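Local coordinates for protein acidocalcisomal pyrophosphatase (Trypanosoma brucei brucei, PDB 5CUY) that probably hydrolyses inorganic diphosphate to phosphate, with magnesium as cofactor, and may also bind calcium, at residues D[34-39]-D[59-64]; D[96-101]-D[119-124]; D[169-174]-D[184-189]. The protein carries 1 engineered substitution. All blocks are in the same frame, centred on the assembly; numbering follows the deposited sequence.

Contact 1. Residues D[34-39]-D[59-64]; sequences GTNIST and VSELDL
The N-terminal end of helix 61-67 is where loop 34-39 docks, with Ser-60 as the N-cap and Glu-61 reaching back across the loop. In the first turn Leu-62 N donates to Thr-35 O over 3.1 Å, nearly straight at 168°. Glu-61 returns the grip: its chain is extended beyond CG, and OE2 offers its anti lone pair to Ile-37 N at 2.6 Å. OE2 also forms a salt bridge with Arg-83 of helix 74-86, while OE1 takes a hydrogen bond from Ile-51 N, so both oxygens are held and the carboxylate cannot easily turn. Over that carboxylate lies the Asn-36 amide, stacked with the planes 18° apart and CG 3.4 Å from Glu-61 OE2. The Ile-37 chain crosses Glu-61 at about a right angle, its CG1 4.0 Å from Glu-61 CB. Ser-60 OG accepts from Asp-63 N, the capping bond, and is also bonded to His-33 O, just before Gly-34 leaves the preceding helix. Tyr-177 of the second subunit packs on Leu-62, and Arg-366 of the third subunit pairs with Asp-63. One water joins the two segments: it donates to Asn-36 OD1 at 2.7 Å and accepts from Glu-61 N at 2.8 Å.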
ATOM      1  N   GLY D  34      -3.798  -4.890  38.161  1.00 73.80           N
ATOM      2  CA  GLY D  34      -4.402  -6.187  37.885  1.00 70.77           C
ATOM      3  C   GLY D  34      -5.401  -6.626  38.966  1.00 68.61           C
ATOM      4  O   GLY D  34      -5.462  -6.073  40.081  1.00 68.39           O
ATOM      5  N   THR D  35      -6.186  -7.648  38.663  1.00 64.49           N
ATOM      6  CA  THR D  35      -7.162  -8.096  39.630  1.00 59.21           C
ATOM      7  C   THR D  35      -6.977  -9.531  40.120  1.00 55.56           C
ATOM      8  O   THR D  35      -6.025 -10.220  39.769  1.00 52.59           O
ATOM      9  CB  THR D  35      -8.572  -7.936  39.030  1.00 60.45           C
ATOM     10  OG1 THR D  35      -8.466  -7.736  37.609  1.00 58.01           O
ATOM     11  CG2 THR D  35      -9.305  -6.755  39.694  1.00 61.52           C
ATOM     12  N   ASN D  36      -7.910  -9.949  40.963  1.00 51.80           N
ATOM     13  CA  ASN D  36      -7.957 -11.291  41.513  1.00 48.65           C
ATOM     14  C   ASN D  36      -8.392 -12.217  40.398  1.00 46.48           C
ATOM     15  O   ASN D  36      -8.969 -11.789  39.390  1.00 45.72           O
ATOM     16  CB  ASN D  36      -9.055 -11.385  42.576  1.00 49.76           C
ATOM     17  CG  ASN D  36      -8.560 -11.122  43.970  1.00 49.98           C
ATOM     18  OD1 ASN D  36      -7.444 -10.616  44.182  1.00 51.13           O
ATOM     19  ND2 ASN D  36      -9.399 -11.458  44.946  1.00 47.59           N
ATOM     20  N   ILE D  37      -8.135 -13.501  40.579  1.00 43.41           N
ATOM     21  CA  ILE D  37      -8.622 -14.432  39.594  1.00 39.94           C
ATOM     22  C   ILE D  37     -10.083 -14.481  40.020  1.00 40.93           C
ATOM     23  O   ILE D  37     -10.429 -14.675  41.219  1.00 41.55           O
ATOM     24  CB  ILE D  37      -7.944 -15.801  39.691  1.00 36.38           C
ATOM     25  CG1 ILE D  37      -6.560 -15.707  39.041  1.00 33.45           C
ATOM     26  CG2 ILE D  37      -8.800 -16.823  39.006  1.00 33.05           C
ATOM     27  CD1 ILE D  37      -5.613 -16.752  39.486  1.00 33.80           C
ATOM     28  N   SER D  38     -10.948 -14.255  39.052  1.00 39.15           N
ATOM     29  CA  SER D  38     -12.329 -14.218  39.364  1.00 37.61           C
ATOM     30  C   SER D  38     -12.976 -15.517  39.038  1.00 37.53           C
ATOM     31  O   SER D  38     -12.460 -16.312  38.285  1.00 38.92           O
ATOM     32  CB  SER D  38     -12.984 -13.065  38.639  1.00 38.08           C
ATOM     33  OG  SER D  38     -14.318 -13.406  38.335  1.00 45.60           O
ATOM     34  N   THR D  39     -14.126 -15.717  39.647  1.00 37.44           N
ATOM     35  CA  THR D  39     -14.936 -16.905  39.532  1.00 37.27           C
ATOM     36  C   THR D  39     -15.788 -17.048  38.248  1.00 39.64           C
ATOM     37  O   THR D  39     -16.029 -18.175  37.751  1.00 38.77           O
ATOM     38  CB  THR D  39     -15.854 -16.941  40.791  1.00 37.17           C
ATOM     39  OG1 THR D  39     -15.578 -18.117  41.561  1.00 39.41           O
ATOM     40  CG2 THR D  39     -17.305 -16.861  40.434  1.00 32.35           C
ATOM     41  N   VAL D  59       1.773  -8.181  43.433  1.00 42.01           N
ATOM     42  CA  VAL D  59       1.380  -8.334  42.056  1.00 40.90           C
ATOM     43  C   VAL D  59       0.058  -9.035  42.129  1.00 39.48           C
ATOM     44  O   VAL D  59      -0.100  -9.937  42.921  1.00 39.01           O
ATOM     45  CB  VAL D  59       2.360  -9.222  41.302  1.00 41.75           C
ATOM     46  CG1 VAL D  59       1.840  -9.470  39.891  1.00 39.79           C
ATOM     47  CG2 VAL D  59       3.767  -8.562  41.311  1.00 42.76           C
ATOM     48  N   SER D  60      -0.892  -8.629  41.307  1.00 36.59           N
ATOM     49  CA  SER D  60      -2.194  -9.245  41.349  1.00 34.28           C
ATOM     50  C   SER D  60      -2.205 -10.745  40.994  1.00 34.91           C
ATOM     51  O   SER D  60      -1.296 -11.255  40.315  1.00 37.01           O
ATOM     52  CB  SER D  60      -3.114  -8.484  40.401  1.00 33.21           C
ATOM     53  OG  SER D  60      -2.657  -8.553  39.065  1.00 29.60           O
ATOM     54  N   GLU D  61      -3.247 -11.445  41.423  1.00 32.22           N
ATOM     55  CA  GLU D  61      -3.384 -12.855  41.114  1.00 31.78           C
ATOM     56  C   GLU D  61      -3.283 -13.162  39.595  1.00 31.90           C
ATOM     57  O   GLU D  61      -2.538 -14.025  39.131  1.00 29.95           O
ATOM     58  CB  GLU D  61      -4.719 -13.333  41.662  1.00 32.81           C
ATOM     59  CG  GLU D  61      -4.742 -13.534  43.154  1.00 36.66           C
ATOM     60  CD  GLU D  61      -6.109 -13.998  43.673  1.00 40.64           C
ATOM     61  OE1 GLU D  61      -6.203 -14.307  44.880  1.00 42.74           O
ATOM     62  OE2 GLU D  61      -7.091 -14.046  42.891  1.00 39.84           O
ATOM     63  N   LEU D  62      -4.081 -12.444  38.828  1.00 33.65           N
ATOM     64  CA  LEU D  62      -4.120 -12.567  37.393  1.00 33.25           C
ATOM     65  C   LEU D  62      -2.721 -12.268  36.798  1.00 33.76           C
ATOM     66  O   LEU D  62      -2.260 -13.008  35.928  1.00 32.09           O
ATOM     67  CB  LEU D  62      -5.170 -11.605  36.880  1.00 33.64           C
ATOM     68  CG  LEU D  62      -6.066 -12.036  35.730  1.00 35.81           C
ATOM     69  CD1 LEU D  62      -5.880 -13.523  35.394  1.00 31.36           C
ATOM     70  CD2 LEU D  62      -7.505 -11.662  36.138  1.00 35.61           C
ATOM     71  N   ASP D  63      -2.037 -11.222  37.269  1.00 32.61           N
ATOM     72  CA  ASP D  63      -0.696 -10.953  36.736  1.00 32.73           C
ATOM     73  C   ASP D  63       0.270 -12.079  37.111  1.00 33.84           C
ATOM     74  O   ASP D  63       1.211 -12.370  36.339  1.00 34.02           O
ATOM     75  CB  ASP D  63      -0.091  -9.634  37.250  1.00 31.81           C
ATOM     76  CG  ASP D  63      -0.477  -8.414  36.409  1.00 31.48           C
ATOM     77  OD1 ASP D  63      -0.885  -8.549  35.247  1.00 32.77           O
ATOM     78  OD2 ASP D  63      -0.352  -7.287  36.920  1.00 33.03           O
ATOM     79  N   LEU D  64       0.083 -12.688  38.288  1.00 32.39           N
ATOM     80  CA  LEU D  64       0.964 -13.788  38.660  1.00 34.12           C
ATOM     81  C   LEU D  64       0.624 -14.988  37.780  1.00 35.88           C
ATOM     82  O   LEU D  64       1.507 -15.737  37.333  1.00 36.69           O
ATOM     83  CB  LEU D  64       0.805 -14.196  40.119  1.00 31.58           C
ATOM     84  CG  LEU D  64       1.670 -13.437  41.120  1.00 31.84           C
ATOM     85  CD1 LEU D  64       1.242 -13.879  42.521  1.00 30.54           C
ATOM     86  CD2 LEU D  64       3.178 -13.662  40.885  1.00 27.86           C
TER
HETATM   87  O   HOH W   1      -5.035 -10.192  43.130  1.00 41.00           O

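Contact 2. Residues D[96-101]-D[119-124]; sequences LTPDKV and AMKAEI
Apolar contacts form the inner part of this meeting, where Val-101 faces Met-120 and Ile-124. Val-101 CG1 lies 3.7 Å from Met-120 CE, and the sulfur stands a little behind, with SD 4.0 Å from the same methyl. CG1 reaches Met-120 because it stands opposite the backbone N of its own residue (chi1 178°) and beside the carbonyl carbon. The Met-120 chain bends at both chi2 and chi3, so that its terminal methyl meets the valine obliquely. One helical turn further on, Ile-124 CD1 approaches the same Val-101 CG1 at 4.1 Å. Helix 133-142 packs against the same side chains, Phe-136 on Val-101 and Trp-139 on Met-120 and Ile-124. Helices 98-107 and 114-124 belong to the all-helical N-terminal region, where Leu-96 and Val-131 are joined by backbone hydrogen bonds between loops; that pairing, together with the possible calcium binding of the protein, is consistent with an EF-hand-like arrangement.

Toward the more open side, the end of a charged chain crosses a proline ring at its CB corner. Lys-121 bends at chi3 and chi4 and crosses Pro-98 at about a right angle, which brings NZ to 3.0 Å from Pro-98 CB and CE to 3.3 Å from the same atom, a tight fit for an ammonium group against aliphatic carbon.

No hydrogen bond crosses between the segments. The nearest opposite charge here is that of Asp-99, whose OD1 is 5.4 Å from Lys-121 NZ, too far for a salt bridge, though a weak long-range attraction is possible.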
ATOM      1  N   LEU D  96     -22.346 -28.980  48.937  1.00 52.60           N
ATOM      2  CA  LEU D  96     -23.121 -29.035  47.696  1.00 52.98           C
ATOM      3  C   LEU D  96     -23.703 -30.417  47.526  1.00 54.34           C
ATOM      4  O   LEU D  96     -23.171 -31.389  48.070  1.00 55.09           O
ATOM      5  CB  LEU D  96     -22.254 -28.740  46.478  1.00 51.75           C
ATOM      6  CG  LEU D  96     -21.675 -27.348  46.273  1.00 50.05           C
ATOM      7  CD1 LEU D  96     -20.769 -27.354  45.011  1.00 48.50           C
ATOM      8  CD2 LEU D  96     -22.812 -26.356  46.165  1.00 47.95           C
ATOM      9  N   THR D  97     -24.795 -30.512  46.776  1.00 55.50           N
ATOM     10  CA  THR D  97     -25.418 -31.810  46.531  1.00 57.54           C
ATOM     11  C   THR D  97     -24.734 -32.385  45.286  1.00 58.80           C
ATOM     12  O   THR D  97     -24.392 -31.634  44.364  1.00 58.64           O
ATOM     13  CB  THR D  97     -26.929 -31.668  46.284  1.00 57.35           C
ATOM     14  OG1 THR D  97     -27.159 -30.907  45.086  1.00 58.29           O
ATOM     15  CG2 THR D  97     -27.570 -30.958  47.460  1.00 57.12           C
ATOM     16  N   PRO D  98     -24.544 -33.721  45.238  1.00 59.08           N
ATOM     17  CA  PRO D  98     -23.892 -34.410  44.117  1.00 59.07           C
ATOM     18  C   PRO D  98     -24.228 -33.836  42.735  1.00 59.92           C
ATOM     19  O   PRO D  98     -23.361 -33.775  41.851  1.00 59.80           O
ATOM     20  CB  PRO D  98     -24.365 -35.857  44.281  1.00 58.47           C
ATOM     21  CG  PRO D  98     -24.514 -35.993  45.760  1.00 58.65           C
ATOM     22  CD  PRO D  98     -25.207 -34.696  46.126  1.00 59.22           C
ATOM     23  N   ASP D  99     -25.473 -33.399  42.550  1.00 59.46           N
ATOM     24  CA  ASP D  99     -25.836 -32.868  41.263  1.00 58.78           C
ATOM     25  C   ASP D  99     -25.177 -31.532  40.983  1.00 56.73           C
ATOM     26  O   ASP D  99     -24.782 -31.275  39.849  1.00 56.42           O
ATOM     27  CB  ASP D  99     -27.356 -32.820  41.121  1.00 61.76           C
ATOM     28  CG  ASP D  99     -27.889 -34.015  40.299  1.00 65.49           C
ATOM     29  OD1 ASP D  99     -27.625 -35.185  40.701  1.00 66.67           O
ATOM     30  OD2 ASP D  99     -28.545 -33.788  39.243  1.00 66.22           O
ATOM     31  N   LYS D 100     -25.035 -30.695  42.011  1.00 55.01           N
ATOM     32  CA  LYS D 100     -24.359 -29.391  41.873  1.00 52.60           C
ATOM     33  C   LYS D 100     -22.849 -29.622  41.656  1.00 50.51           C
ATOM     34  O   LYS D 100     -22.165 -28.864  40.959  1.00 48.14           O
ATOM     35  CB  LYS D 100     -24.558 -28.546  43.134  1.00 53.25           C
ATOM     36  CG  LYS D 100     -25.792 -27.716  43.120  1.00 55.55           C
ATOM     37  CD  LYS D 100     -25.750 -26.741  41.944  1.00 58.22           C
ATOM     38  CE  LYS D 100     -27.131 -26.086  41.687  1.00 59.13           C
ATOM     39  NZ  LYS D 100     -27.154 -25.233  40.448  1.00 58.37           N
ATOM     40  N   VAL D 101     -22.355 -30.688  42.271  1.00 48.52           N
ATOM     41  CA  VAL D 101     -20.974 -31.046  42.162  1.00 49.68           C
ATOM     42  C   VAL D 101     -20.685 -31.415  40.706  1.00 50.82           C
ATOM     43  O   VAL D 101     -19.611 -31.145  40.201  1.00 50.06           O
ATOM     44  CB  VAL D 101     -20.609 -32.222  43.124  1.00 49.46           C
ATOM     45  CG1 VAL D 101     -19.140 -32.602  42.935  1.00 48.62           C
ATOM     46  CG2 VAL D 101     -20.845 -31.815  44.591  1.00 46.80           C
ATOM     47  N   ALA D 119     -19.831 -42.703  38.939  1.00 78.75           N
ATOM     48  CA  ALA D 119     -18.572 -43.181  39.467  1.00 78.08           C
ATOM     49  C   ALA D 119     -18.048 -42.162  40.471  1.00 77.86           C
ATOM     50  O   ALA D 119     -17.477 -42.508  41.507  1.00 77.40           O
ATOM     51  CB  ALA D 119     -17.580 -43.376  38.341  1.00 78.31           C
ATOM     52  N   MET D 120     -18.264 -40.891  40.180  1.00 77.51           N
ATOM     53  CA  MET D 120     -17.777 -39.888  41.092  1.00 77.75           C
ATOM     54  C   MET D 120     -18.734 -39.724  42.269  1.00 77.41           C
ATOM     55  O   MET D 120     -18.295 -39.545  43.407  1.00 77.34           O
ATOM     56  CB  MET D 120     -17.526 -38.560  40.353  1.00 77.96           C
ATOM     57  CG  MET D 120     -18.692 -37.605  40.248  1.00 79.07           C
ATOM     58  SD  MET D 120     -18.369 -36.072  41.127  1.00 79.69           S
ATOM     59  CE  MET D 120     -19.464 -36.302  42.596  1.00 76.39           C
ATOM     60  N   LYS D 121     -20.036 -39.807  42.023  1.00 77.12           N
ATOM     61  CA  LYS D 121     -20.963 -39.662  43.141  1.00 77.32           C
ATOM     62  C   LYS D 121     -20.579 -40.729  44.152  1.00 76.86           C
ATOM     63  O   LYS D 121     -20.627 -40.520  45.368  1.00 76.86           O
ATOM     64  CB  LYS D 121     -22.403 -39.889  42.688  1.00 77.51           C
ATOM     65  CG  LYS D 121     -22.856 -38.972  41.568  1.00 79.73           C
ATOM     66  CD  LYS D 121     -24.352 -39.129  41.294  1.00 81.78           C
ATOM     67  CE  LYS D 121     -25.233 -38.379  42.326  1.00 83.61           C
ATOM     68  NZ  LYS D 121     -25.081 -38.772  43.783  1.00 84.00           N
ATOM     69  N   ALA D 122     -20.154 -41.865  43.603  1.00 76.34           N
ATOM     70  CA  ALA D 122     -19.769 -43.053  44.344  1.00 75.83           C
ATOM     71  C   ALA D 122     -18.499 -42.930  45.164  1.00 76.45           C
ATOM     72  O   ALA D 122     -18.507 -43.183  46.377  1.00 76.79           O
ATOM     73  CB  ALA D 122     -19.634 -44.203  43.381  1.00 75.82           C
ATOM     74  N   GLU D 123     -17.409 -42.571  44.490  1.00 75.93           N
ATOM     75  CA  GLU D 123     -16.113 -42.412  45.134  1.00 75.46           C
ATOM     76  C   GLU D 123     -16.083 -41.278  46.177  1.00 74.61           C
ATOM     77  O   GLU D 123     -15.438 -41.408  47.212  1.00 73.12           O
ATOM     78  CB  GLU D 123     -15.050 -42.194  44.052  1.00 76.78           C
ATOM     79  CG  GLU D 123     -14.811 -43.423  43.171  1.00 78.26           C
ATOM     80  CD  GLU D 123     -14.219 -43.082  41.796  1.00 79.38           C
ATOM     81  OE1 GLU D 123     -13.477 -43.924  41.233  1.00 79.42           O
ATOM     82  OE2 GLU D 123     -14.507 -41.980  41.275  1.00 79.00           O
ATOM     83  N   ILE D 124     -16.794 -40.180  45.913  1.00 74.46           N
ATOM     84  CA  ILE D 124     -16.843 -39.045  46.834  1.00 74.43           C
ATOM     85  C   ILE D 124     -17.409 -39.408  48.203  1.00 76.22           C
ATOM     86  O   ILE D 124     -16.899 -38.956  49.225  1.00 75.98           O
ATOM     87  CB  ILE D 124     -17.687 -37.865  46.267  1.00 72.48           C
ATOM     88  CG1 ILE D 124     -16.793 -36.910  45.475  1.00 71.89           C
ATOM     89  CG2 ILE D 124     -18.323 -37.080  47.388  1.00 71.97           C
ATOM     90  CD1 ILE D 124     -17.424 -35.562  45.180  1.00 69.97           C
TER

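Contact 3. Residues D[169-174]-D[184-189]; sequences VVHEKG and LYFFRD
Two rings meet on one face of the beta hairpin formed by strands 166-173 and 182-189: His-171 and Phe-186 lie obliquely, centroids 5.5 Å apart and planes at 52°. The nearest atoms are His-171 CD2 and Phe-186 CE1, at 3.6 Å. At the edge of the phenyl ring, near its plane, sits the carbonyl oxygen of Val-169. Phe-186 has CG on the side away from its own carbonyl carbon (chi1 -55°), which lays the ring across toward His-171 on the neighbouring strand. Beyond Val-169 the flat guanidinium of Arg-188 comes obliquely onto Val-169 CG2, with NH1 3.8 Å from that methyl; its charge is met by Glu-195 and by Glu-217 of the second subunit. Leu-184 and Lys-173 continue this face, where the lysine chain bends so that NZ passes Leu-184 CD1.

On the other face Val-170 and Tyr-185 form a non-hydrogen-bonded pair and lie side by side, pointing the same way, with Val-170 CG2 3.9 Å from Tyr-185 CE2. The tyrosine hydroxyl is bonded to Gly-308 O, tying the hairpin to the loop before strand 310-323.

Between the faces run the backbone bonds of two hydrogen-bonded pairs: Val-169 and Phe-186 each donate to and accept from the other, as do His-171 and Leu-184. Val-170 CA and Tyr-185 CA add weaker CA-H...O contacts to Leu-184 O and Val-169 O. The shortest of the four bonds has Leu-184 N donating to His-171 O over 2.7 Å.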
ATOM      1  N   VAL D 169     -15.834 -16.738 -18.176  1.00 36.01           N
ATOM      2  CA  VAL D 169     -14.866 -16.967 -19.231  1.00 36.27           C
ATOM      3  C   VAL D 169     -15.163 -15.889 -20.246  1.00 38.10           C
ATOM      4  O   VAL D 169     -16.318 -15.673 -20.605  1.00 40.07           O
ATOM      5  CB  VAL D 169     -15.019 -18.361 -19.863  1.00 35.85           C
ATOM      6  CG1 VAL D 169     -14.040 -18.516 -20.970  1.00 33.33           C
ATOM      7  CG2 VAL D 169     -14.763 -19.446 -18.820  1.00 33.93           C
ATOM      8  N   VAL D 170     -14.136 -15.163 -20.665  1.00 39.09           N
ATOM      9  CA  VAL D 170     -14.343 -14.097 -21.624  1.00 39.56           C
ATOM     10  C   VAL D 170     -13.578 -14.374 -22.936  1.00 41.34           C
ATOM     11  O   VAL D 170     -12.362 -14.595 -22.936  1.00 39.78           O
ATOM     12  CB  VAL D 170     -13.917 -12.782 -21.009  1.00 38.68           C
ATOM     13  CG1 VAL D 170     -14.201 -11.659 -21.941  1.00 40.49           C
ATOM     14  CG2 VAL D 170     -14.684 -12.542 -19.733  1.00 41.97           C
ATOM     15  N   HIS D 171     -14.302 -14.380 -24.053  1.00 42.02           N
ATOM     16  CA  HIS D 171     -13.673 -14.651 -25.337  1.00 45.01           C
ATOM     17  C   HIS D 171     -13.804 -13.515 -26.308  1.00 44.46           C
ATOM     18  O   HIS D 171     -14.864 -12.961 -26.463  1.00 45.18           O
ATOM     19  CB  HIS D 171     -14.268 -15.894 -26.055  1.00 47.75           C
ATOM     20  CG  HIS D 171     -13.912 -17.210 -25.432  1.00 51.53           C
ATOM     21  ND1 HIS D 171     -12.671 -17.471 -24.881  1.00 53.23           N
ATOM     22  CD2 HIS D 171     -14.647 -18.341 -25.259  1.00 53.17           C
ATOM     23  CE1 HIS D 171     -12.664 -18.703 -24.388  1.00 54.03           C
ATOM     24  NE2 HIS D 171     -13.849 -19.251 -24.603  1.00 52.56           N
ATOM     25  N   GLU D 172     -12.706 -13.205 -26.980  1.00 45.62           N
ATOM     26  CA  GLU D 172     -12.680 -12.193 -28.022  1.00 46.15           C
ATOM     27  C   GLU D 172     -12.946 -12.927 -29.332  1.00 44.99           C
ATOM     28  O   GLU D 172     -12.512 -14.054 -29.529  1.00 45.01           O
ATOM     29  CB  GLU D 172     -11.311 -11.532 -28.100  1.00 46.70           C
ATOM     30  CG  GLU D 172     -11.000 -10.691 -26.912  1.00 48.14           C
ATOM     31  CD  GLU D 172      -9.913  -9.670 -27.197  1.00 49.72           C
ATOM     32  OE1 GLU D 172      -8.745  -9.898 -26.797  1.00 52.89           O
ATOM     33  OE2 GLU D 172     -10.228  -8.638 -27.826  1.00 47.60           O
ATOM     34  N   LYS D 173     -13.686 -12.318 -30.225  1.00 44.20           N
ATOM     35  CA  LYS D 173     -13.912 -12.985 -31.488  1.00 45.12           C
ATOM     36  C   LYS D 173     -13.947 -11.853 -32.474  1.00 44.87           C
ATOM     37  O   LYS D 173     -14.357 -10.748 -32.136  1.00 46.10           O
ATOM     38  CB  LYS D 173     -15.240 -13.766 -31.480  1.00 47.17           C
ATOM     39  CG  LYS D 173     -16.500 -12.946 -31.798  1.00 50.19           C
ATOM     40  CD  LYS D 173     -17.236 -13.468 -33.035  1.00 52.52           C
ATOM     41  CE  LYS D 173     -17.977 -14.804 -32.775  1.00 52.94           C
ATOM     42  NZ  LYS D 173     -19.391 -14.584 -32.338  1.00 54.46           N
ATOM     43  N   GLY D 174     -13.474 -12.092 -33.683  1.00 45.06           N
ATOM     44  CA  GLY D 174     -13.488 -11.029 -34.668  1.00 44.79           C
ATOM     45  C   GLY D 174     -12.241 -10.186 -34.566  1.00 45.57           C
ATOM     46  O   GLY D 174     -11.266 -10.553 -33.882  1.00 44.79           O
ATOM     47  N   LEU D 184     -17.366 -11.927 -26.078  1.00 34.80           N
ATOM     48  CA  LEU D 184     -18.463 -12.779 -25.590  1.00 35.87           C
ATOM     49  C   LEU D 184     -18.239 -13.302 -24.161  1.00 34.65           C
ATOM     50  O   LEU D 184     -17.115 -13.391 -23.705  1.00 35.25           O
ATOM     51  CB  LEU D 184     -18.677 -13.974 -26.527  1.00 35.96           C
ATOM     52  CG  LEU D 184     -18.724 -13.780 -28.057  1.00 36.88           C
ATOM     53  CD1 LEU D 184     -19.516 -14.916 -28.685  1.00 36.17           C
ATOM     54  CD2 LEU D 184     -19.372 -12.499 -28.415  1.00 34.52           C
ATOM     55  N   TYR D 185     -19.315 -13.667 -23.469  1.00 34.04           N
ATOM     56  CA  TYR D 185     -19.218 -14.178 -22.100  1.00 32.29           C
ATOM     57  C   TYR D 185     -19.809 -15.543 -21.860  1.00 32.76           C
ATOM     58  O   TYR D 185     -20.833 -15.916 -22.437  1.00 33.91           O
ATOM     59  CB  TYR D 185     -19.898 -13.229 -21.119  1.00 33.79           C
ATOM     60  CG  TYR D 185     -19.299 -11.856 -21.074  1.00 32.52           C
ATOM     61  CD1 TYR D 185     -19.493 -10.953 -22.125  1.00 33.85           C
ATOM     62  CD2 TYR D 185     -18.481 -11.482 -20.024  1.00 31.62           C
ATOM     63  CE1 TYR D 185     -18.876  -9.714 -22.118  1.00 32.70           C
ATOM     64  CE2 TYR D 185     -17.869 -10.267 -20.019  1.00 32.23           C
ATOM     65  CZ  TYR D 185     -18.077  -9.389 -21.064  1.00 31.10           C
ATOM     66  OH  TYR D 185     -17.521  -8.149 -21.000  1.00 33.42           O
ATOM     67  N   PHE D 186     -19.187 -16.290 -20.969  1.00 33.06           N
ATOM     68  CA  PHE D 186     -19.707 -17.605 -20.658  1.00 35.44           C
ATOM     69  C   PHE D 186     -19.498 -17.877 -19.196  1.00 35.81           C
ATOM     70  O   PHE D 186     -18.743 -17.164 -18.524  1.00 36.80           O
ATOM     71  CB  PHE D 186     -18.991 -18.711 -21.460  1.00 36.01           C
ATOM     72  CG  PHE D 186     -19.011 -18.497 -22.937  1.00 36.57           C
ATOM     73  CD1 PHE D 186     -18.047 -17.698 -23.547  1.00 35.97           C
ATOM     74  CD2 PHE D 186     -20.023 -19.054 -23.715  1.00 36.30           C
ATOM     75  CE1 PHE D 186     -18.092 -17.443 -24.914  1.00 36.76           C
ATOM     76  CE2 PHE D 186     -20.084 -18.805 -25.078  1.00 35.93           C
ATOM     77  CZ  PHE D 186     -19.116 -17.995 -25.683  1.00 37.18           C
ATOM     78  N   PHE D 187     -20.152 -18.941 -18.749  1.00 35.03           N
ATOM     79  CA  PHE D 187     -20.116 -19.448 -17.383  1.00 35.42           C
ATOM     80  C   PHE D 187     -19.785 -20.936 -17.495  1.00 38.51           C
ATOM     81  O   PHE D 187     -20.448 -21.679 -18.233  1.00 40.17           O
ATOM     82  CB  PHE D 187     -21.499 -19.372 -16.736  1.00 30.04           C
ATOM     83  CG  PHE D 187     -21.805 -18.092 -16.002  1.00 26.54           C
ATOM     84  CD1 PHE D 187     -21.062 -16.930 -16.202  1.00 22.93           C
ATOM     85  CD2 PHE D 187     -22.922 -18.051 -15.129  1.00 25.21           C
ATOM     86  CE1 PHE D 187     -21.407 -15.730 -15.558  1.00 24.70           C
ATOM     87  CE2 PHE D 187     -23.296 -16.870 -14.473  1.00 24.44           C
ATOM     88  CZ  PHE D 187     -22.543 -15.690 -14.675  1.00 26.17           C
ATOM     89  N   ARG D 188     -18.762 -21.372 -16.780  1.00 40.56           N
ATOM     90  CA  ARG D 188     -18.413 -22.777 -16.749  1.00 41.60           C
ATOM     91  C   ARG D 188     -18.939 -23.181 -15.374  1.00 44.13           C
ATOM     92  O   ARG D 188     -18.375 -22.775 -14.360  1.00 44.53           O
ATOM     93  CB  ARG D 188     -16.910 -22.969 -16.744  1.00 40.43           C
ATOM     94  CG  ARG D 188     -16.423 -24.186 -17.497  1.00 43.79           C
ATOM     95  CD  ARG D 188     -15.159 -24.853 -16.898  1.00 43.30           C
ATOM     96  NE  ARG D 188     -14.082 -23.942 -16.519  1.00 47.06           N
ATOM     97  CZ  ARG D 188     -13.433 -23.111 -17.349  1.00 50.58           C
ATOM     98  NH1 ARG D 188     -13.737 -23.051 -18.645  1.00 48.00           N
ATOM     99  NH2 ARG D 188     -12.464 -22.324 -16.866  1.00 51.75           N
ATOM    100  N   ASP D 189     -20.035 -23.931 -15.316  1.00 45.63           N
ATOM    101  CA  ASP D 189     -20.555 -24.384 -14.028  1.00 46.57           C
ATOM    102  C   ASP D 189     -19.417 -25.215 -13.446  1.00 47.63           C
ATOM    103  O   ASP D 189     -19.005 -26.176 -14.058  1.00 48.36           O
ATOM    104  CB  ASP D 189     -21.773 -25.266 -14.250  1.00 46.30           C
ATOM    105  CG  ASP D 189     -22.356 -25.788 -12.964  1.00 48.95           C
ATOM    106  OD1 ASP D 189     -21.604 -26.262 -12.068  1.00 49.05           O
ATOM    107  OD2 ASP D 189     -23.598 -25.732 -12.861  1.00 49.74           O
TER

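In the fold
The three contacts follow one another along the chain without nesting. Contacts 1 and 2 lie on the same side of the chain's centre, their own centres about 30 Å apart, in the all-helical N-terminal region: helix 74-86 carries Arg-83, a partner of contact 1, and Tyr-107, at the end of the helix that holds Pro-98 and Val-101, bonds to Thr-39. Contact 3 is on the opposite side, its centre about 64 Å and 70 Å from those of contacts 1 and 2, in an antiparallel sheet that includes strand 249-254. Contacts 1 and 3 both touch the second subunit, so widely separated parts of the chain meet the same neighbour in the tetramer.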